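Local coordinates for putative cobalamin synthesis related protein (Corynebacterium diphtheriae, PDB 2NPN) that binds S-adenosylmethionine and probably acts as a precorrin-6A synthase, a methyltransferase of cobalamin (vitamin B12) biosynthesis, at residues A46-I51 and T59-V64; A150-L155 and Y201-A206. All coordinates share one frame; numbering follows the deposited sequence. Where two conformers were deposited one is given.

Contact 1. Residues A46-I51 and T59-V64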
loop_
_atom_site.group_PDB
_atom_site.type_symbol
_atom_site.label_atom_id
_atom_site.label_comp_id
_atom_site.label_asym_id
_atom_site.label_seq_id
_atom_site.Cartn_x
_atom_site.Cartn_y
_atom_site.Cartn_z
ATOM N N ALA A 46 -8.184 -2.947 12.108
ATOM C CA ALA A 46 -7.723 -2.920 13.499
ATOM C C ALA A 46 -6.353 -2.259 13.675
ATOM O O ALA A 46 -6.186 -1.427 14.571
ATOM C CB ALA A 46 -7.744 -4.355 14.098
ATOM N N LEU A 47 -5.410 -2.568 12.781
ATOM C CA LEU A 47 -4.076 -1.948 12.804
ATOM C C LEU A 47 -4.184 -0.462 12.564
ATOM O O LEU A 47 -3.518 0.345 13.201
ATOM C CB LEU A 47 -3.150 -2.546 11.737
ATOM C CG LEU A 47 -2.539 -3.911 11.974
ATOM C CD1 LEU A 47 -1.693 -4.223 10.762
ATOM C CD2 LEU A 47 -1.728 -3.945 13.270
ATOM N N ARG A 48 -5.034 -0.089 11.623
ATOM C CA ARG A 48 -5.187 1.300 11.278
ATOM C C ARG A 48 -5.796 2.085 12.439
ATOM O O ARG A 48 -5.375 3.196 12.751
ATOM C CB ARG A 48 -6.047 1.434 10.028
ATOM C CG ARG A 48 -6.102 2.852 9.557
ATOM C CD ARG A 48 -6.673 2.927 8.190
ATOM N NE ARG A 48 -8.063 2.559 8.182
ATOM C CZ ARG A 48 -8.712 2.163 7.111
ATOM N NH1 ARG A 48 -8.086 2.077 5.920
ATOM N NH2 ARG A 48 -9.991 1.870 7.232
ATOM N N GLN A 49 -6.811 1.488 13.078
ATOM C CA GLN A 49 -7.438 2.123 14.243
ATOM C C GLN A 49 -6.436 2.279 15.387
ATOM O O GLN A 49 -6.462 3.288 16.099
ATOM C CB GLN A 49 -8.660 1.308 14.672
ATOM C CG GLN A 49 -9.485 1.942 15.795
ATOM C CD GLN A 49 -10.082 3.288 15.385
ATOM O OE1 GLN A 49 -9.607 4.360 15.797
ATOM N NE2 GLN A 49 -11.121 3.233 14.539
ATOM N N LYS A 50 -5.547 1.296 15.546
ATOM C CA LYS A 50 -4.497 1.330 16.577
ATOM C C LYS A 50 -3.531 2.494 16.335
ATOM O O LYS A 50 -3.113 3.161 17.268
ATOM C CB LYS A 50 -3.724 0.001 16.611
ATOM C CG LYS A 50 -2.703 -0.163 17.733
ATOM C CD LYS A 50 -2.003 -1.564 17.679
ATOM C CE LYS A 50 -0.790 -1.548 16.717
ATOM N NZ LYS A 50 -0.533 -2.787 15.873
ATOM N N ILE A 51 -3.205 2.751 15.079
ATOM C CA ILE A 51 -2.343 3.902 14.740
ATOM C C ILE A 51 -2.981 5.240 15.110
ATOM O O ILE A 51 -2.364 6.094 15.788
ATOM C CB ILE A 51 -2.025 3.887 13.249
ATOM C CG1 ILE A 51 -1.052 2.759 12.960
ATOM C CG2 ILE A 51 -1.466 5.251 12.783
ATOM C CD1 ILE A 51 -0.814 2.538 11.483
ATOM N N THR A 59 -10.292 11.109 17.340
ATOM C CA THR A 59 -10.652 11.497 15.985
ATOM C C THR A 59 -11.155 10.263 15.257
ATOM O O THR A 59 -10.358 9.350 14.998
ATOM C CB THR A 59 -9.466 12.124 15.222
ATOM O OG1 THR A 59 -8.833 13.115 16.046
ATOM C CG2 THR A 59 -9.960 12.772 13.934
ATOM N N PRO A 60 -12.476 10.208 14.962
ATOM C CA PRO A 60 -12.992 9.024 14.254
ATOM C C PRO A 60 -12.459 8.899 12.839
ATOM O O PRO A 60 -12.186 9.903 12.193
ATOM C CB PRO A 60 -14.511 9.261 14.210
ATOM C CG PRO A 60 -14.681 10.721 14.371
ATOM C CD PRO A 60 -13.542 11.185 15.239
ATOM N N ILE A 61 -12.305 7.662 12.375
ATOM C CA ILE A 61 -11.937 7.420 10.982
ATOM C C ILE A 61 -13.217 7.229 10.192
ATOM O O ILE A 61 -14.051 6.345 10.543
ATOM C CB ILE A 61 -11.073 6.158 10.830
ATOM C CG1 ILE A 61 -9.756 6.295 11.609
ATOM C CG2 ILE A 61 -10.844 5.866 9.346
ATOM C CD1 ILE A 61 -8.940 4.955 11.702
ATOM N N TYR A 62 -13.384 8.051 9.159
ATOM C CA TYR A 62 -14.466 7.920 8.160
ATOM C C TYR A 62 -13.992 7.006 7.033
ATOM O O TYR A 62 -13.267 7.434 6.138
ATOM C CB TYR A 62 -14.851 9.310 7.631
ATOM C CG TYR A 62 -16.024 9.357 6.669
ATOM C CD1 TYR A 62 -17.332 9.253 7.135
ATOM C CD2 TYR A 62 -15.818 9.546 5.299
ATOM C CE1 TYR A 62 -18.421 9.319 6.260
ATOM C CE2 TYR A 62 -16.897 9.590 4.407
ATOM C CZ TYR A 62 -18.191 9.482 4.897
ATOM O OH TYR A 62 -19.264 9.552 4.022
ATOM N N ALA A 63 -14.360 5.720 7.108
ATOM C CA ALA A 63 -13.888 4.744 6.135
ATOM C C ALA A 63 -14.924 4.600 5.024
ATOM O O ALA A 63 -16.084 4.269 5.290
ATOM C CB ALA A 63 -13.613 3.394 6.796
ATOM N N VAL A 64 -14.516 4.904 3.797
ATOM C CA VAL A 64 -15.394 4.802 2.640
ATOM C C VAL A 64 -15.112 3.513 1.893
ATOM O O VAL A 64 -13.970 3.292 1.448
ATOM C CB VAL A 64 -15.204 5.992 1.692
ATOM C CG1 VAL A 64 -16.161 5.886 0.487
ATOM C CG2 VAL A 64 -15.415 7.283 2.441
#
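Ile61 carries its CG1 branch anti to the carbonyl carbon (chi1 -61°) and keeps it extended, which sends CD1 straight at the helix, where it meets Arg48 and Gln49. Arg48 is built differently: its chain leaves the helix almost straight and then bends at chi3 (68°), laying the guanidinium alongside the strand, near Ala63. The heart of the contact is the single methyl CD1 of Ile61. It sits 4.1 Å from CG of Arg48 and an equal 4.1 Å from Arg48 O, so it rests on both the start of the side chain and the backbone of the helical turn. On the same side CD1 also comes to 4.1 Å from CA of Gln49, whose side chain slides past the isoleucine in the opposite direction. One strand step of two residues further on, Ala63 places CB 4.0 Å from NH2 of Arg48, approaching the guanidinium obliquely. These are plain van der Waals contacts; the charged end of Arg48, which is buried, is satisfied elsewhere, through a salt bridge from NH1 to Asp36. The segments run nearly antiparallel, at 153°, as the last two elements of a beta-alpha-beta crossover: strand 31-35 leads into helix 42-55, which returns the chain to strand 61-64. That last strand lies at the edge of the five-stranded parallel sheet, hydrogen-bonded to 31-35, and Ile61 also touches Ala34 there. Ile61 and Ala63 face helix 42-55, while Tyr62 and Val64 alternate with them and pack on helix 78-98.

Contact 2. Residues A150-L155 and Y201-A206; sequences AEHGIL and YMWWGA
His152 and Trp204 make the polar link: NE2-H of the imidazole donates to the backbone O of Trp204, 3.0 Å away and nearly straight at 167°. The acceptor lies in the imidazole plane, but the donor sits well above the carbonyl plane. This bond ties the helix end to the strand and fixes how the imidazole is rotated.

Aromatic contact comes next. Trp203 turns its edge toward the face of His152 in a T-shaped pair, with planes at 69°; CD1 of Trp203 approaches to 3.6 Å from ND1 of His152. Trp203 CB adds a CH-pi contact over the imidazole, 4.0 Å from its centroid.

His152 belongs to the last turn of helix 144-152, which Gly153 closes with a Schellman motif; its positive phi ends the helix, and Ile154 packs on the strand as well. Strand 200-206 lies inside the mixed sheet of the tetrapyrrole methylase fold, between 243-249 and 214-217, and its Gly205 touches the bound S-adenosylmethionine.

Ile154 supplies the aliphatic side: it holds CG1 between backbone N and carbonyl carbon (chi1 60°), bringing CD1 over the five-membered ring of Trp203, 3.7 Å from its centroid, in a second CH-pi contact. Its CG2 is in van der Waals contact with Trp203 NE1 at 3.5 Å. Tyr201 CD2 lies against the opposite indole face, and Tyr201 itself meets Tyr219, a magnesium ligand, edge to face.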
loop_
_atom_site.group_PDB
_atom_site.type_symbol
_atom_site.label_atom_id
_atom_site.label_comp_id
_atom_site.label_asym_id
_atom_site.label_seq_id
_atom_site.Cartn_x
_atom_site.Cartn_y
_atom_site.Cartn_z
ATOM N N ALA A 150 14.235 -4.607 4.130
ATOM C CA ALA A 150 14.786 -4.404 5.467
ATOM C C ALA A 150 14.689 -5.702 6.298
ATOM O O ALA A 150 15.635 -6.099 6.967
ATOM C CB ALA A 150 14.108 -3.224 6.204
ATOM N N GLU A 151 13.534 -6.393 6.218
ATOM C CA GLU A 151 13.359 -7.602 6.995
ATOM C C GLU A 151 14.291 -8.743 6.551
ATOM O O GLU A 151 14.784 -9.541 7.382
ATOM C CB GLU A 151 11.910 -8.046 6.975
ATOM C CG GLU A 151 10.966 -7.110 7.758
ATOM C CD GLU A 151 11.314 -7.055 9.243
ATOM O OE1 GLU A 151 11.328 -8.107 9.932
ATOM O OE2 GLU A 151 11.599 -5.937 9.761
ATOM N N HIS A 152 14.559 -8.814 5.249
ATOM C CA HIS A 152 15.568 -9.756 4.702
ATOM C C HIS A 152 17.031 -9.291 4.787
ATOM O O HIS A 152 17.951 -10.116 4.554
ATOM C CB HIS A 152 15.249 -10.108 3.260
ATOM C CG HIS A 152 14.137 -11.115 3.105
ATOM N ND1 HIS A 152 14.308 -12.453 3.415
ATOM C CD2 HIS A 152 12.871 -10.987 2.639
ATOM C CE1 HIS A 152 13.190 -13.105 3.126
ATOM N NE2 HIS A 152 12.307 -12.241 2.642
ATOM N N GLY A 153 17.237 -8.012 5.140
ATOM C CA GLY A 153 18.561 -7.450 5.266
ATOM C C GLY A 153 19.338 -7.423 3.980
ATOM O O GLY A 153 20.555 -7.727 3.948
ATOM N N ILE A 154 18.647 -7.054 2.898
ATOM C CA ILE A 154 19.242 -7.040 1.587
ATOM C C ILE A 154 19.155 -5.641 0.942
ATOM O O ILE A 154 18.390 -4.746 1.357
ATOM C CB ILE A 154 18.569 -8.050 0.613
ATOM C CG1 ILE A 154 17.094 -7.748 0.415
ATOM C CG2 ILE A 154 18.763 -9.499 1.111
ATOM C CD1 ILE A 154 16.423 -8.614 -0.676
ATOM N N LEU A 155 19.993 -5.463 -0.075
ATOM C CA LEU A 155 19.906 -4.297 -0.941
ATOM C C LEU A 155 18.902 -4.574 -2.062
ATOM O O LEU A 155 18.737 -5.731 -2.524
ATOM C CB LEU A 155 21.290 -3.966 -1.519
ATOM C CG LEU A 155 22.349 -3.673 -0.427
ATOM C CD1 LEU A 155 23.800 -3.632 -0.946
ATOM C CD2 LEU A 155 21.968 -2.403 0.328
ATOM N N TYR A 201 16.804 -16.148 -7.982
ATOM C CA TYR A 201 16.716 -16.187 -6.522
ATOM C C TYR A 201 15.501 -15.331 -6.126
ATOM O O TYR A 201 15.259 -14.315 -6.779
ATOM C CB TYR A 201 17.963 -15.601 -5.881
ATOM C CG TYR A 201 18.138 -16.050 -4.456
ATOM C CD1 TYR A 201 18.813 -17.234 -4.156
ATOM C CD2 TYR A 201 17.691 -15.289 -3.401
ATOM C CE1 TYR A 201 18.971 -17.647 -2.860
ATOM C CE2 TYR A 201 17.861 -15.696 -2.095
ATOM C CZ TYR A 201 18.504 -16.880 -1.821
ATOM O OH TYR A 201 18.721 -17.384 -0.532
HETATM N N MSE A 202 14.799 -15.722 -5.067
HETATM C CA MSE A 202 13.658 -14.939 -4.591
HETATM C C MSE A 202 13.750 -14.670 -3.086
HETATM O O MSE A 202 14.099 -15.560 -2.287
HETATM C CB MSE A 202 12.332 -15.676 -4.886
HETATM C CG MSE A 202 11.113 -14.913 -4.385
HETATM SE SE MSE A 202 9.383 -15.681 -4.967
HETATM C CE MSE A 202 9.558 -17.468 -4.242
ATOM N N TRP A 203 13.446 -13.410 -2.724
ATOM C CA TRP A 203 13.118 -13.032 -1.375
ATOM C C TRP A 203 11.645 -12.649 -1.312
ATOM O O TRP A 203 11.205 -11.775 -2.042
ATOM C CB TRP A 203 13.948 -11.862 -0.919
ATOM C CG TRP A 203 15.431 -12.132 -0.824
ATOM C CD1 TRP A 203 16.143 -12.517 0.277
ATOM C CD2 TRP A 203 16.388 -11.964 -1.875
ATOM N NE1 TRP A 203 17.491 -12.610 -0.030
ATOM C CE2 TRP A 203 17.662 -12.258 -1.335
ATOM C CE3 TRP A 203 16.291 -11.583 -3.226
ATOM C CZ2 TRP A 203 18.836 -12.152 -2.106
ATOM C CZ3 TRP A 203 17.466 -11.479 -3.971
ATOM C CH2 TRP A 203 18.709 -11.772 -3.410
ATOM N N TRP A 204 10.891 -13.343 -0.458
ATOM C CA TRP A 204 9.434 -13.251 -0.416
ATOM C C TRP A 204 8.983 -12.896 0.984
ATOM O O TRP A 204 9.604 -13.265 1.997
ATOM C CB TRP A 204 8.839 -14.576 -0.899
ATOM C CG TRP A 204 7.393 -14.699 -0.941
ATOM C CD1 TRP A 204 6.577 -14.454 -2.017
ATOM C CD2 TRP A 204 6.524 -15.167 0.116
ATOM N NE1 TRP A 204 5.270 -14.723 -1.690
ATOM C CE2 TRP A 204 5.203 -15.153 -0.392
ATOM C CE3 TRP A 204 6.730 -15.578 1.445
ATOM C CZ2 TRP A 204 4.108 -15.599 0.364
ATOM C CZ3 TRP A 204 5.635 -15.969 2.193
ATOM C CH2 TRP A 204 4.342 -15.982 1.650
ATOM N N GLY A 205 7.871 -12.159 1.070
ATOM C CA GLY A 205 7.265 -11.931 2.343
ATOM C C GLY A 205 5.794 -11.629 2.249
ATOM O O GLY A 205 5.342 -10.979 1.309
ATOM N N ALA A 206 5.070 -12.069 3.277
ATOM C CA ALA A 206 3.648 -11.811 3.409
ATOM C C ALA A 206 3.360 -11.219 4.764
ATOM O O ALA A 206 4.054 -11.491 5.730
ATOM C CB ALA A 206 2.838 -13.074 3.183
#

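Both contacts set a helix, or its end, against a strand, and both are only partly buried. They share no element and sit on opposite sides of the chain's centre, about 29 Å apart between centres. Contact 1 belongs to the parallel sheet and joins consecutive elements near its edge; contact 2 brings together segments 46 residues apart on an inner strand of the mixed sheet. The chemistry differs: contact 1 has van der Waals contacts of two strand side chains with an arginine and a glutamine, the charge paired elsewhere, contact 2 a hydrogen bond, a T-shaped ring pair and CH-pi contacts. Contact 2 reaches the S-adenosylmethionine pocket through Gly205; contact 1 stays away from the binding sites.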